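Local coordinates for magnetosome protein MamA (PDB 3AS8) that probably serves as a protein-binding scaffold of tetratricopeptide repeats that recognises copies of itself and assembles into a complex associated with the magnetosome, at residues Arg12-Ser17 with Val28-Gln33; Val44-Gly49 with Glu63-Ser68; Asp74-Ala79 with Val100-Ala105; Glu128-Phe133 with Tyr152-Met157; Lys145-Ile150 with Leu164-Lys169. All coordinates share one frame; numbering follows the deposited sequence.

Contact 1 (Arg12-Ser17 with Val28-Gln33); sequences RDKGIS and VVMLEQ
Leu31 lays its branched end over the backbone of Gly15, with CD2 3.5 Å from Gly15 CA and CD1 3.9 Å from Gly15 C. CG of Leu31 stands anti to its own carbonyl carbon (chi1 -66°), and this swings both methyls across to the helix 5-20. Glycine suits the place because any CB would run into Leu31 CD2; without one, the CA atoms of Gly15 and Met30 come within 5.0 Å. CB of Met30 rests on Gly15 CA at 3.7 Å, while the bends at chi2 and chi3 carry its thioether away, past the aliphatic part of Lys14. CG1 of Ile16 meets Leu31 CD2 at 4.0 Å, the two side chains crossing at about a right angle. With an alanine in place of Leu31, a gap would probably open over Gly15 and Ile16 CG1 would lose its apolar neighbour. A small residue on one helix taking a large aliphatic one from the next is typical of the helical hairpins of tetratricopeptide repeats.

Contact 2 (Val44-Gly49 with Glu63-Ser68); sequences VALHLG and ELLERS
Leu64, Leu65 and Ala45 carry most of this buried contact between two successive helices of the tetratricopeptide-repeat array, an antiparallel hairpin whose axes, taken over these segments, approach to 8.3 Å at an angle of 156°. Leu64 gives up the most surface. Its CB lies 3.9 Å from Ala45 O, and its CD2 presses against the fork of Leu48, 3.4 Å from Leu48 CG, which is tighter than usual van der Waals contact. Leu65 sends CD2 to Leu46 CD1 at 3.7 Å, methyl to methyl, the two side chains meeting at a slant. Leu46 CG is anti to its backbone N (chi1 166°), which helps a residue whose CB points away from the neighbouring helix still reach it with one methyl. Gly49 belongs here because a CB would collide with Leu65 CG; with hydrogen alone, its CA comes within 5.3 Å of Leu64 CA. Ala45, whose CB points toward helix 58-71, faces Ser68, where a small residue fits. Serine is tolerated in this apolar setting because the helix itself satisfies its hydroxyl: Ser68 OG donates to Leu64 O at 2.7 Å, reaching that oxygen from the face opposite to the one used by Ser68 N.

Contact 3 (Asp74-Ala79 with Val100-Ala105); sequences DNIKVA and VKVAEA
Ile76 and Val102 lie alongside one another, pointing opposite ways, where helices 76-88 and 92-105, an antiparallel pair of the tetratricopeptide-repeat superhelix, come together. Their methyls meet loosely, Ile76 CG2 lying 4.2 Å from Val102 CG1. The other branch of Ile76 goes elsewhere: CG1 is anti to the carbonyl carbon (chi1 -66°), and from it CD1 reaches Ala105 CB at 3.7 Å and the aliphatic CG of Lys101 at 4.0 Å. A beta-branched residue suits this place because its two arms serve different neighbours. Val102 does the same, turning its second methyl, CG2, onto Ala79 CB at 3.6 Å; both of these residues are buried, and alanine keeps that approach short. Beyond, Val112 of the helix 110-122 touches Val102, and Ile69 of the helix 58-71 touches Ala79, so the pair is packed between its neighbours in the array. Toward solvent the character changes. Asn75 caps the start of the helix 76-88, its OD1 accepting from Val78 N at 2.9 Å with the donor above the carbonyl plane. Lys101 runs out extended over Ile76 and crosses Asp74 at a slant, its chain bending only at chi4 (74°). That last turn brings Lys101 NZ to Asp74 OD2, a salt bridge of 3.0 Å made on the anti lone pair, the one away from the other carboxylate oxygen.

Contact 4 (Glu128-Phe133 with Tyr152-Met157); sequences EAIDSF and YSYEQM
Ile130 meets Tyr154 with its outermost methyl set squarely over the phenol ring. Ile130 CD1 lies 3.7 Å from the ring centroid and only 5° off the normal, a CH-pi contact in which the two side chains cross at about a right angle. The same methyl touches Met157 CE at 3.8 Å, and one bond further in Ile130 CG1 rests on Ser153 CB at 3.6 Å. Isoleucine suits the centre because its longer arm can meet three partners at once: CG1 stands anti to the carbonyl carbon (chi1 -75°), and CD1 continues outward from it. Beside this cluster Ser153 OG sits at the edge of the Phe133 ring, in its plane and 3.6 Å from CE2. Behind these side chains helices 126-139 and 144-156, consecutive members of the tetratricopeptide-repeat array, run nearly antiparallel, at 163°, with axes 10.0 Å apart, a spacing suited to the large residues between them. In the second shell, the Ser153 hydroxyl is hydrogen-bonded to Asp121 and to Ala149 O, which fixes its rotation. Phe133 packs on Val146, Ala149 and Ile150 of the helix 144-156, while Glu162 and Ala163 of the following helix touch Tyr154. The chemistry is thus divided: no hydrogen bond joins the two segments, so dispersion and CH-pi contacts hold them together, and the Ser153 hydroxyl finds its polar partners outside the two segments.

Contact 5 (Lys145-Ile150 with Leu164-Lys169); sequences KVHRAI and LPHFKK
His147 reaches across to segment 164-169 of helix 160-183 and touches it with every atom of its side chain. Its CB begins 3.5 Å from His166 O. Beyond CB, CG stands anti to the carbonyl carbon (chi1 -80°), which carries the ring across, and the second torsion turns ND1 to His166 and one face to Lys169. ND1 of His147 shares a hydrogen bond with ND1 of His166 at 3.0 Å; either could be the donor, and each nitrogen lies at the edge of the other ring, in its plane. Neither ring lies over the face of the other, and their planes are 32° apart. Lys169 CG sits 3.5 Å above the centre of the His147 ring in a CH-pi contact, meeting CG, CD2, CE1 and, at the tip, NE2 together. His166 is covered in the same manner by Ile150 CG2, 3.6 Å from its ring centroid. Histidine fits both positions by offering a flat face to an alkyl group and a nitrogen to its mate. A leucine in place of His147 would probably leave His166 ND1 without that mate and Lys169 CG without a ring to lie on. Helices 144-156 and 160-183 form an antiparallel pair of the tetratricopeptide-repeat fold, packed at 157° over these segments; His147 also touches Leu173 further along helix 160-183, and Leu137 of the preceding helix 126-139.

How the contacts relate
The five contacts follow one another through an all-helical array of ten helices, each contact joining two consecutive helices. Contacts 1, 2 and 3 come in series, and contacts 1 and 2 touch through Leu31 packed on Leu48, their centres about 13 Å apart. Contacts 2 and 3, about 15 Å between centres, meet where Val78 packs on Leu65 and Ser68. Contacts 4 and 5 share the helix 144-156 and interleave along the chain, with centres about 10 Å apart and Glu155 against Phe167 between them. Contacts 1 and 5 are about 45 Å apart, centre to centre, on opposite sides of the chain's centre. Such local, stepwise packing builds an elongated solenoid, consistent with a surface for protein-protein recognition.

Contact 1 (Arg12-Ser17 with Val28-Gln33)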
# COMPACT_ATOMS: atom_id res chain seq x y z
N ARG A 12 2.93 2.13 -25.88
CA ARG A 12 1.92 1.90 -24.83
C ARG A 12 1.74 0.46 -24.55
O ARG A 12 1.86 0.04 -23.43
CB ARG A 12 0.60 2.54 -25.20
CG ARG A 12 -0.52 2.37 -24.16
CD ARG A 12 -1.86 2.98 -24.74
NE ARG A 12 -2.79 3.23 -23.66
CZ ARG A 12 -3.47 2.27 -23.03
NH1 ARG A 12 -3.36 0.99 -23.40
NH2 ARG A 12 -4.30 2.60 -22.04
N ASP A 13 1.46 -0.32 -25.59
CA ASP A 13 1.21 -1.72 -25.44
C ASP A 13 2.44 -2.44 -24.89
O ASP A 13 2.32 -3.29 -23.99
CB ASP A 13 0.89 -2.43 -26.80
CG ASP A 13 -0.49 -2.05 -27.40
OD1 ASP A 13 -1.26 -1.29 -26.75
OD2 ASP A 13 -0.76 -2.54 -28.57
N LYS A 14 3.61 -2.16 -25.50
CA LYS A 14 4.83 -2.81 -25.07
C LYS A 14 5.18 -2.42 -23.57
O LYS A 14 5.64 -3.27 -22.76
CB LYS A 14 5.97 -2.50 -26.04
CG LYS A 14 7.00 -3.59 -26.19
CD LYS A 14 7.93 -3.32 -27.40
CE LYS A 14 8.67 -4.57 -27.91
NZ LYS A 14 9.07 -5.60 -26.87
N GLY A 15 5.00 -1.14 -23.24
CA GLY A 15 5.35 -0.64 -21.91
C GLY A 15 4.51 -1.22 -20.79
O GLY A 15 5.00 -1.68 -19.74
N ILE A 16 3.21 -1.20 -21.01
CA ILE A 16 2.27 -1.76 -20.06
C ILE A 16 2.48 -3.25 -19.92
O ILE A 16 2.35 -3.85 -18.83
CB ILE A 16 0.85 -1.43 -20.49
CG1 ILE A 16 0.63 0.08 -20.30
CG2 ILE A 16 -0.14 -2.29 -19.70
CD1 ILE A 16 -0.71 0.57 -21.01
N SER A 17 2.79 -3.90 -21.02
CA SER A 17 3.10 -5.31 -20.93
C SER A 17 4.33 -5.53 -20.00
O SER A 17 4.32 -6.34 -19.04
CB SER A 17 3.27 -5.87 -22.33
OG SER A 17 3.55 -7.22 -22.27
N VAL A 28 9.85 1.64 -17.93
CA VAL A 28 10.24 3.08 -17.92
C VAL A 28 10.70 3.49 -19.31
O VAL A 28 10.23 4.50 -19.81
CB VAL A 28 11.37 3.39 -16.89
CG1 VAL A 28 11.80 4.91 -16.95
CG2 VAL A 28 10.92 3.00 -15.53
N VAL A 29 11.63 2.72 -19.89
CA VAL A 29 12.16 3.05 -21.21
C VAL A 29 11.03 3.25 -22.27
O VAL A 29 11.02 4.21 -23.01
CB VAL A 29 13.17 2.00 -21.74
CG1 VAL A 29 13.45 2.25 -23.20
CG2 VAL A 29 14.53 2.02 -20.86
N MET A 30 10.12 2.32 -22.35
CA MET A 30 9.01 2.41 -23.31
C MET A 30 7.98 3.46 -22.94
O MET A 30 7.54 4.24 -23.81
CB MET A 30 8.31 1.05 -23.47
CG MET A 30 9.14 -0.13 -24.07
SD MET A 30 9.62 0.15 -25.79
CE MET A 30 11.34 0.56 -25.62
N LEU A 31 7.52 3.47 -21.70
CA LEU A 31 6.36 4.36 -21.37
C LEU A 31 6.73 5.83 -21.34
O LEU A 31 5.89 6.69 -21.60
CB LEU A 31 5.58 3.91 -20.13
CG LEU A 31 4.80 2.57 -20.17
CD1 LEU A 31 4.28 2.12 -18.76
CD2 LEU A 31 3.76 2.45 -21.28
N GLU A 32 8.00 6.13 -21.10
CA GLU A 32 8.46 7.50 -21.21
C GLU A 32 8.24 8.09 -22.62
O GLU A 32 8.17 9.31 -22.78
CB GLU A 32 9.96 7.57 -20.91
CG GLU A 32 10.26 7.68 -19.42
CD GLU A 32 11.77 7.81 -19.08
OE1 GLU A 32 12.64 7.46 -19.91
OE2 GLU A 32 12.07 8.28 -17.96
N GLN A 33 8.16 7.21 -23.61
CA GLN A 33 8.07 7.63 -24.99
C GLN A 33 6.63 7.82 -25.43
O GLN A 33 6.39 8.19 -26.59
CB GLN A 33 8.75 6.59 -25.89
CG GLN A 33 10.24 6.52 -25.64
CD GLN A 33 10.94 5.52 -26.53
OE1 GLN A 33 11.07 5.79 -27.72
NE2 GLN A 33 11.40 4.39 -25.97

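Contact 2 (Val44-Gly49 with Glu63-Ser68)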
# COMPACT_ATOMS: atom_id res chain seq x y z
N VAL A 44 -1.30 4.43 -18.65
CA VAL A 44 0.08 4.75 -18.92
C VAL A 44 0.66 5.39 -17.63
O VAL A 44 1.72 4.93 -17.13
CB VAL A 44 0.23 5.65 -20.16
CG1 VAL A 44 1.64 6.29 -20.20
CG2 VAL A 44 -0.09 4.82 -21.47
N ALA A 45 -0.03 6.39 -17.04
CA ALA A 45 0.49 7.03 -15.83
C ALA A 45 0.62 6.06 -14.62
O ALA A 45 1.61 6.10 -13.87
CB ALA A 45 -0.34 8.30 -15.43
N LEU A 46 -0.33 5.15 -14.48
CA LEU A 46 -0.30 4.17 -13.43
C LEU A 46 0.87 3.20 -13.56
O LEU A 46 1.59 2.96 -12.57
CB LEU A 46 -1.56 3.38 -13.45
CG LEU A 46 -1.55 2.09 -12.62
CD1 LEU A 46 -1.30 2.38 -11.07
CD2 LEU A 46 -2.82 1.30 -12.77
N HIS A 47 1.06 2.64 -14.75
CA HIS A 47 2.15 1.71 -14.96
C HIS A 47 3.55 2.37 -14.93
O HIS A 47 4.49 1.81 -14.37
CB HIS A 47 1.81 0.84 -16.15
CG HIS A 47 0.72 -0.13 -15.84
ND1 HIS A 47 -0.62 0.10 -16.12
CD2 HIS A 47 0.76 -1.28 -15.12
CE1 HIS A 47 -1.34 -0.91 -15.66
NE2 HIS A 47 -0.53 -1.76 -15.06
N LEU A 48 3.68 3.58 -15.46
CA LEU A 48 4.95 4.26 -15.40
C LEU A 48 5.26 4.75 -13.98
O LEU A 48 6.42 4.82 -13.57
CB LEU A 48 4.99 5.44 -16.38
CG LEU A 48 6.22 6.35 -16.44
CD1 LEU A 48 7.60 5.60 -16.75
CD2 LEU A 48 5.88 7.39 -17.57
N GLY A 49 4.23 5.19 -13.28
CA GLY A 49 4.32 5.52 -11.84
C GLY A 49 4.87 4.33 -11.07
O GLY A 49 5.83 4.48 -10.37
N GLU A 63 4.35 11.39 -7.99
CA GLU A 63 3.70 12.52 -8.70
C GLU A 63 2.81 12.03 -9.87
O GLU A 63 1.71 12.59 -10.07
CB GLU A 63 4.79 13.53 -9.14
CG GLU A 63 4.46 14.48 -10.32
CD GLU A 63 4.78 13.85 -11.70
OE1 GLU A 63 5.89 13.20 -11.91
OE2 GLU A 63 3.87 13.96 -12.55
N LEU A 64 3.26 11.01 -10.65
CA LEU A 64 2.40 10.46 -11.74
C LEU A 64 1.15 9.78 -11.17
O LEU A 64 0.06 9.84 -11.77
CB LEU A 64 3.15 9.43 -12.63
CG LEU A 64 3.79 9.90 -13.91
CD1 LEU A 64 4.67 11.08 -13.58
CD2 LEU A 64 4.59 8.75 -14.63
N LEU A 65 1.28 9.18 -10.00
CA LEU A 65 0.18 8.47 -9.40
C LEU A 65 -0.80 9.50 -8.87
O LEU A 65 -1.98 9.29 -8.97
CB LEU A 65 0.64 7.50 -8.30
CG LEU A 65 1.38 6.24 -8.78
CD1 LEU A 65 2.02 5.51 -7.59
CD2 LEU A 65 0.47 5.27 -9.62
N GLU A 66 -0.29 10.61 -8.35
CA GLU A 66 -1.14 11.69 -7.86
C GLU A 66 -1.96 12.33 -9.02
O GLU A 66 -3.13 12.64 -8.86
CB GLU A 66 -0.26 12.76 -7.18
CG GLU A 66 0.35 12.38 -5.81
CD GLU A 66 1.47 13.33 -5.24
OE1 GLU A 66 1.91 13.10 -4.04
OE2 GLU A 66 1.96 14.28 -5.94
N ARG A 67 -1.27 12.62 -10.14
CA ARG A 67 -1.92 13.10 -11.34
C ARG A 67 -3.03 12.05 -11.79
O ARG A 67 -4.12 12.40 -12.21
CB ARG A 67 -0.85 13.37 -12.42
CG ARG A 67 -1.15 14.50 -13.35
CD ARG A 67 0.03 14.87 -14.25
NE ARG A 67 1.23 15.04 -13.45
CZ ARG A 67 1.63 16.20 -12.92
NH1 ARG A 67 0.92 17.32 -13.13
NH2 ARG A 67 2.73 16.22 -12.18
N SER A 68 -2.73 10.76 -11.70
CA SER A 68 -3.69 9.70 -12.04
C SER A 68 -4.94 9.72 -11.16
O SER A 68 -6.11 9.71 -11.65
CB SER A 68 -3.01 8.34 -11.90
OG SER A 68 -1.88 8.27 -12.82

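Contact 3 (Asp74-Ala79 with Val100-Ala105)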
# COMPACT_ATOMS: atom_id res chain seq x y z
N ASP A 74 -11.83 7.33 -8.54
CA ASP A 74 -12.31 6.05 -8.01
C ASP A 74 -11.52 4.85 -8.48
O ASP A 74 -11.96 3.74 -8.27
CB ASP A 74 -13.81 5.84 -8.33
CG ASP A 74 -14.68 7.06 -7.91
OD1 ASP A 74 -15.27 7.70 -8.82
OD2 ASP A 74 -14.69 7.39 -6.70
N ASN A 75 -10.37 5.05 -9.13
CA ASN A 75 -9.56 3.94 -9.57
C ASN A 75 -8.87 3.33 -8.35
O ASN A 75 -8.02 3.93 -7.72
CB ASN A 75 -8.52 4.41 -10.63
CG ASN A 75 -7.75 3.26 -11.24
OD1 ASN A 75 -7.16 2.43 -10.52
ND2 ASN A 75 -7.71 3.23 -12.62
N ILE A 76 -9.24 2.10 -8.04
CA ILE A 76 -8.77 1.45 -6.81
C ILE A 76 -7.34 0.95 -6.93
O ILE A 76 -6.61 0.92 -5.95
CB ILE A 76 -9.75 0.30 -6.42
CG1 ILE A 76 -11.14 0.87 -6.02
CG2 ILE A 76 -9.19 -0.59 -5.29
CD1 ILE A 76 -11.16 1.85 -4.79
N LYS A 77 -6.95 0.57 -8.14
CA LYS A 77 -5.61 0.06 -8.41
C LYS A 77 -4.55 1.19 -8.23
O LYS A 77 -3.45 0.96 -7.73
CB LYS A 77 -5.66 -0.49 -9.83
CG LYS A 77 -4.55 -1.36 -10.30
CD LYS A 77 -4.88 -1.80 -11.74
CE LYS A 77 -4.04 -2.99 -12.12
NZ LYS A 77 -2.64 -2.57 -12.10
N VAL A 78 -4.91 2.40 -8.62
CA VAL A 78 -4.11 3.60 -8.37
C VAL A 78 -4.07 3.95 -6.86
O VAL A 78 -3.04 4.24 -6.28
CB VAL A 78 -4.64 4.84 -9.08
CG1 VAL A 78 -3.66 6.07 -8.81
CG2 VAL A 78 -4.80 4.64 -10.62
N ALA A 79 -5.24 3.94 -6.26
CA ALA A 79 -5.34 4.28 -4.87
C ALA A 79 -4.52 3.35 -3.97
O ALA A 79 -3.90 3.83 -2.99
CB ALA A 79 -6.89 4.31 -4.47
N VAL A 100 -8.54 4.00 3.39
CA VAL A 100 -9.94 3.85 3.74
C VAL A 100 -10.76 3.44 2.54
O VAL A 100 -11.61 2.57 2.62
CB VAL A 100 -10.49 5.13 4.44
CG1 VAL A 100 -12.09 5.13 4.68
CG2 VAL A 100 -9.72 5.36 5.76
N LYS A 101 -10.54 4.11 1.40
CA LYS A 101 -11.37 3.85 0.25
C LYS A 101 -11.05 2.51 -0.33
O LYS A 101 -11.94 1.75 -0.72
CB LYS A 101 -11.13 4.97 -0.78
CG LYS A 101 -11.87 4.78 -2.12
CD LYS A 101 -11.36 5.85 -3.16
CE LYS A 101 -12.32 6.04 -4.32
NZ LYS A 101 -13.53 6.78 -3.96
N VAL A 102 -9.79 2.14 -0.35
CA VAL A 102 -9.42 0.83 -0.89
C VAL A 102 -9.95 -0.27 0.03
O VAL A 102 -10.55 -1.22 -0.47
CB VAL A 102 -7.91 0.66 -1.06
CG1 VAL A 102 -7.59 -0.75 -1.43
CG2 VAL A 102 -7.34 1.68 -2.05
N ALA A 103 -9.79 -0.11 1.34
CA ALA A 103 -10.31 -1.14 2.28
C ALA A 103 -11.84 -1.31 2.16
O ALA A 103 -12.32 -2.42 2.30
CB ALA A 103 -9.90 -0.84 3.75
N GLU A 104 -12.60 -0.23 1.96
CA GLU A 104 -14.04 -0.35 1.75
C GLU A 104 -14.38 -1.10 0.45
O GLU A 104 -15.32 -1.89 0.41
CB GLU A 104 -14.76 1.04 1.80
CG GLU A 104 -16.21 1.11 1.17
CD GLU A 104 -17.31 0.67 2.11
OE1 GLU A 104 -17.12 0.78 3.34
OE2 GLU A 104 -18.36 0.21 1.62
N ALA A 105 -13.61 -0.88 -0.61
CA ALA A 105 -13.85 -1.57 -1.87
C ALA A 105 -13.34 -3.04 -1.85
O ALA A 105 -13.92 -3.89 -2.48
CB ALA A 105 -13.13 -0.79 -3.01

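Contact 4 (Glu128-Phe133 with Tyr152-Met157)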
# COMPACT_ATOMS: atom_id res chain seq x y z
N GLU A 128 -8.59 4.56 16.66
CA GLU A 128 -8.89 4.25 15.26
C GLU A 128 -7.91 3.22 14.66
O GLU A 128 -8.34 2.35 13.84
CB GLU A 128 -8.93 5.50 14.41
CG GLU A 128 -10.24 6.27 14.54
CD GLU A 128 -10.33 7.11 15.82
OE1 GLU A 128 -9.26 7.36 16.43
OE2 GLU A 128 -11.45 7.55 16.22
N ALA A 129 -6.62 3.28 15.08
CA ALA A 129 -5.65 2.32 14.57
C ALA A 129 -6.07 0.94 15.06
O ALA A 129 -6.05 -0.03 14.32
CB ALA A 129 -4.23 2.67 15.10
N ILE A 130 -6.47 0.86 16.31
CA ILE A 130 -6.83 -0.39 16.94
C ILE A 130 -8.05 -1.00 16.25
O ILE A 130 -8.08 -2.21 16.06
CB ILE A 130 -7.03 -0.22 18.41
CG1 ILE A 130 -5.69 -0.09 19.07
CG2 ILE A 130 -7.80 -1.47 19.09
CD1 ILE A 130 -5.76 0.32 20.47
N ASP A 131 -9.03 -0.19 15.95
CA ASP A 131 -10.19 -0.59 15.14
C ASP A 131 -9.71 -1.27 13.85
O ASP A 131 -10.14 -2.38 13.50
CB ASP A 131 -11.04 0.65 14.80
CG ASP A 131 -11.88 1.20 15.99
OD1 ASP A 131 -12.49 2.24 15.78
OD2 ASP A 131 -11.94 0.61 17.11
N SER A 132 -8.79 -0.64 13.14
CA SER A 132 -8.29 -1.20 11.87
C SER A 132 -7.47 -2.48 12.09
O SER A 132 -7.70 -3.49 11.40
CB SER A 132 -7.48 -0.11 11.09
OG SER A 132 -8.39 0.64 10.30
N PHE A 133 -6.58 -2.49 13.08
CA PHE A 133 -5.86 -3.69 13.47
C PHE A 133 -6.77 -4.87 13.84
O PHE A 133 -6.54 -5.99 13.44
CB PHE A 133 -4.84 -3.46 14.60
CG PHE A 133 -3.70 -2.54 14.27
CD1 PHE A 133 -2.98 -2.66 13.08
CD2 PHE A 133 -3.30 -1.53 15.18
CE1 PHE A 133 -1.90 -1.82 12.80
CE2 PHE A 133 -2.22 -0.69 14.88
CZ PHE A 133 -1.53 -0.83 13.68
N TYR A 152 1.01 -2.12 21.24
CA TYR A 152 1.73 -0.84 21.23
C TYR A 152 0.77 0.36 21.19
O TYR A 152 1.02 1.35 21.83
CB TYR A 152 2.79 -0.81 20.10
CG TYR A 152 3.76 0.36 20.21
CD1 TYR A 152 4.27 0.74 21.47
CD2 TYR A 152 4.19 1.11 19.07
CE1 TYR A 152 5.14 1.79 21.61
CE2 TYR A 152 5.10 2.18 19.21
CZ TYR A 152 5.56 2.50 20.49
OH TYR A 152 6.41 3.54 20.72
N SER A 153 -0.33 0.28 20.46
CA SER A 153 -1.23 1.41 20.38
C SER A 153 -1.87 1.62 21.79
O SER A 153 -1.99 2.72 22.29
CB SER A 153 -2.28 1.15 19.33
OG SER A 153 -1.83 1.11 17.97
N TYR A 154 -2.26 0.52 22.44
CA TYR A 154 -2.80 0.61 23.76
C TYR A 154 -1.77 1.23 24.71
O TYR A 154 -2.10 2.13 25.48
CB TYR A 154 -3.29 -0.72 24.25
CG TYR A 154 -4.71 -1.15 23.89
CD1 TYR A 154 -5.84 -0.39 24.25
CD2 TYR A 154 -4.93 -2.38 23.30
CE1 TYR A 154 -7.15 -0.84 23.94
CE2 TYR A 154 -6.18 -2.82 23.00
CZ TYR A 154 -7.30 -2.04 23.31
OH TYR A 154 -8.49 -2.59 22.96
N GLU A 155 -0.51 0.77 24.65
CA GLU A 155 0.49 1.24 25.58
C GLU A 155 0.70 2.73 25.45
O GLU A 155 0.89 3.39 26.44
CB GLU A 155 1.78 0.46 25.38
CG GLU A 155 3.00 0.85 26.19
CD GLU A 155 4.14 -0.17 25.93
OE1 GLU A 155 5.11 0.18 25.18
OE2 GLU A 155 4.05 -1.34 26.41
N GLN A 156 0.63 3.25 24.22
CA GLN A 156 0.79 4.65 23.94
C GLN A 156 -0.34 5.48 24.50
O GLN A 156 -0.14 6.68 24.72
CB GLN A 156 0.91 4.90 22.41
CG GLN A 156 2.28 4.47 21.84
CD GLN A 156 2.31 4.52 20.33
OE1 GLN A 156 2.78 5.51 19.76
NE2 GLN A 156 1.83 3.46 19.67
N MET A 157 -1.51 4.90 24.72
CA MET A 157 -2.56 5.59 25.44
C MET A 157 -2.43 5.44 27.00
O MET A 157 -3.24 5.97 27.75
CB MET A 157 -3.91 5.03 25.03
CG MET A 157 -4.19 5.34 23.58
SD MET A 157 -5.90 5.01 23.18
CE MET A 157 -5.85 3.26 22.95

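Contact 5 (Lys145-Ile150 with Leu164-Lys169)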
# COMPACT_ATOMS: atom_id res chain seq x y z
N LYS A 145 2.18 -10.02 14.35
CA LYS A 145 2.53 -8.62 14.22
C LYS A 145 1.29 -7.76 14.46
O LYS A 145 1.42 -6.55 14.76
CB LYS A 145 3.20 -8.28 12.85
CG LYS A 145 2.24 -8.28 11.62
CD LYS A 145 3.01 -7.95 10.30
CE LYS A 145 2.10 -7.93 9.13
NZ LYS A 145 2.76 -7.42 7.88
N VAL A 146 0.08 -8.30 14.21
CA VAL A 146 -1.11 -7.46 14.36
C VAL A 146 -1.41 -7.30 15.88
O VAL A 146 -1.71 -6.20 16.37
CB VAL A 146 -2.34 -8.01 13.60
CG1 VAL A 146 -3.56 -6.98 13.83
CG2 VAL A 146 -2.00 -8.15 12.18
N HIS A 147 -1.33 -8.39 16.63
CA HIS A 147 -1.50 -8.21 18.10
C HIS A 147 -0.45 -7.28 18.70
O HIS A 147 -0.74 -6.53 19.63
CB HIS A 147 -1.41 -9.54 18.80
CG HIS A 147 -2.68 -10.34 18.73
ND1 HIS A 147 -3.75 -10.09 19.57
CD2 HIS A 147 -3.06 -11.38 17.94
CE1 HIS A 147 -4.73 -10.94 19.30
NE2 HIS A 147 -4.33 -11.73 18.31
N ARG A 148 0.78 -7.38 18.20
CA ARG A 148 1.87 -6.53 18.66
C ARG A 148 1.55 -5.05 18.37
O ARG A 148 1.70 -4.19 19.22
CB ARG A 148 3.18 -6.99 18.04
CG ARG A 148 4.42 -6.22 18.46
CD ARG A 148 5.71 -7.10 18.43
NE ARG A 148 5.57 -8.56 18.68
CZ ARG A 148 5.80 -9.20 19.84
NH1 ARG A 148 6.09 -8.54 20.95
NH2 ARG A 148 5.67 -10.52 19.90
N ALA A 149 1.08 -4.77 17.17
CA ALA A 149 0.72 -3.42 16.78
C ALA A 149 -0.42 -2.93 17.71
O ALA A 149 -0.42 -1.79 18.17
CB ALA A 149 0.29 -3.35 15.25
N ILE A 150 -1.36 -3.79 18.03
CA ILE A 150 -2.49 -3.38 18.87
C ILE A 150 -2.00 -3.12 20.30
O ILE A 150 -2.39 -2.13 20.93
CB ILE A 150 -3.59 -4.48 18.96
CG1 ILE A 150 -4.44 -4.55 17.71
CG2 ILE A 150 -4.60 -4.18 20.15
CD1 ILE A 150 -5.16 -6.01 17.66
N LEU A 164 -1.17 -5.90 27.69
CA LEU A 164 -0.45 -7.11 28.09
C LEU A 164 -0.93 -8.39 27.42
O LEU A 164 -0.10 -9.18 26.86
CB LEU A 164 -0.42 -7.16 29.65
CG LEU A 164 0.15 -8.45 30.29
CD1 LEU A 164 1.64 -8.53 29.91
CD2 LEU A 164 -0.05 -8.55 31.80
N PRO A 165 -2.26 -8.66 27.42
CA PRO A 165 -2.76 -9.85 26.73
C PRO A 165 -2.41 -9.88 25.24
O PRO A 165 -2.19 -10.95 24.69
CB PRO A 165 -4.31 -9.80 26.90
CG PRO A 165 -4.61 -8.59 27.63
CD PRO A 165 -3.33 -7.89 28.07
N HIS A 166 -2.38 -8.71 24.59
CA HIS A 166 -1.94 -8.63 23.19
C HIS A 166 -0.44 -8.95 22.98
O HIS A 166 -0.06 -9.63 22.04
CB HIS A 166 -2.36 -7.32 22.61
CG HIS A 166 -3.86 -7.22 22.41
ND1 HIS A 166 -4.53 -7.92 21.43
CD2 HIS A 166 -4.79 -6.45 23.03
CE1 HIS A 166 -5.82 -7.60 21.47
NE2 HIS A 166 -6.00 -6.71 22.44
N PHE A 167 0.42 -8.45 23.85
CA PHE A 167 1.82 -8.84 23.79
C PHE A 167 1.98 -10.34 23.95
O PHE A 167 2.82 -10.93 23.30
CB PHE A 167 2.64 -8.10 24.87
CG PHE A 167 2.99 -6.65 24.50
CD1 PHE A 167 3.86 -6.37 23.45
CD2 PHE A 167 2.57 -5.59 25.30
CE1 PHE A 167 4.18 -5.07 23.11
CE2 PHE A 167 2.95 -4.28 25.01
CZ PHE A 167 3.72 -3.99 23.88
N LYS A 168 1.24 -10.94 24.89
CA LYS A 168 1.41 -12.35 25.15
C LYS A 168 0.94 -13.16 23.94
O LYS A 168 1.56 -14.14 23.51
CB LYS A 168 0.60 -12.72 26.39
CG LYS A 168 1.25 -12.24 27.74
CD LYS A 168 0.43 -12.80 28.92
CE LYS A 168 1.13 -12.65 30.25
NZ LYS A 168 0.20 -12.85 31.38
N LYS A 169 -0.20 -12.75 23.36
CA LYS A 169 -0.70 -13.45 22.21
C LYS A 169 0.23 -13.36 20.99
O LYS A 169 0.42 -14.37 20.26
CB LYS A 169 -2.08 -12.88 21.84
CG LYS A 169 -2.76 -13.64 20.78
CD LYS A 169 -3.06 -15.05 21.22
CE LYS A 169 -4.06 -15.65 20.32
NZ LYS A 169 -4.06 -17.12 20.49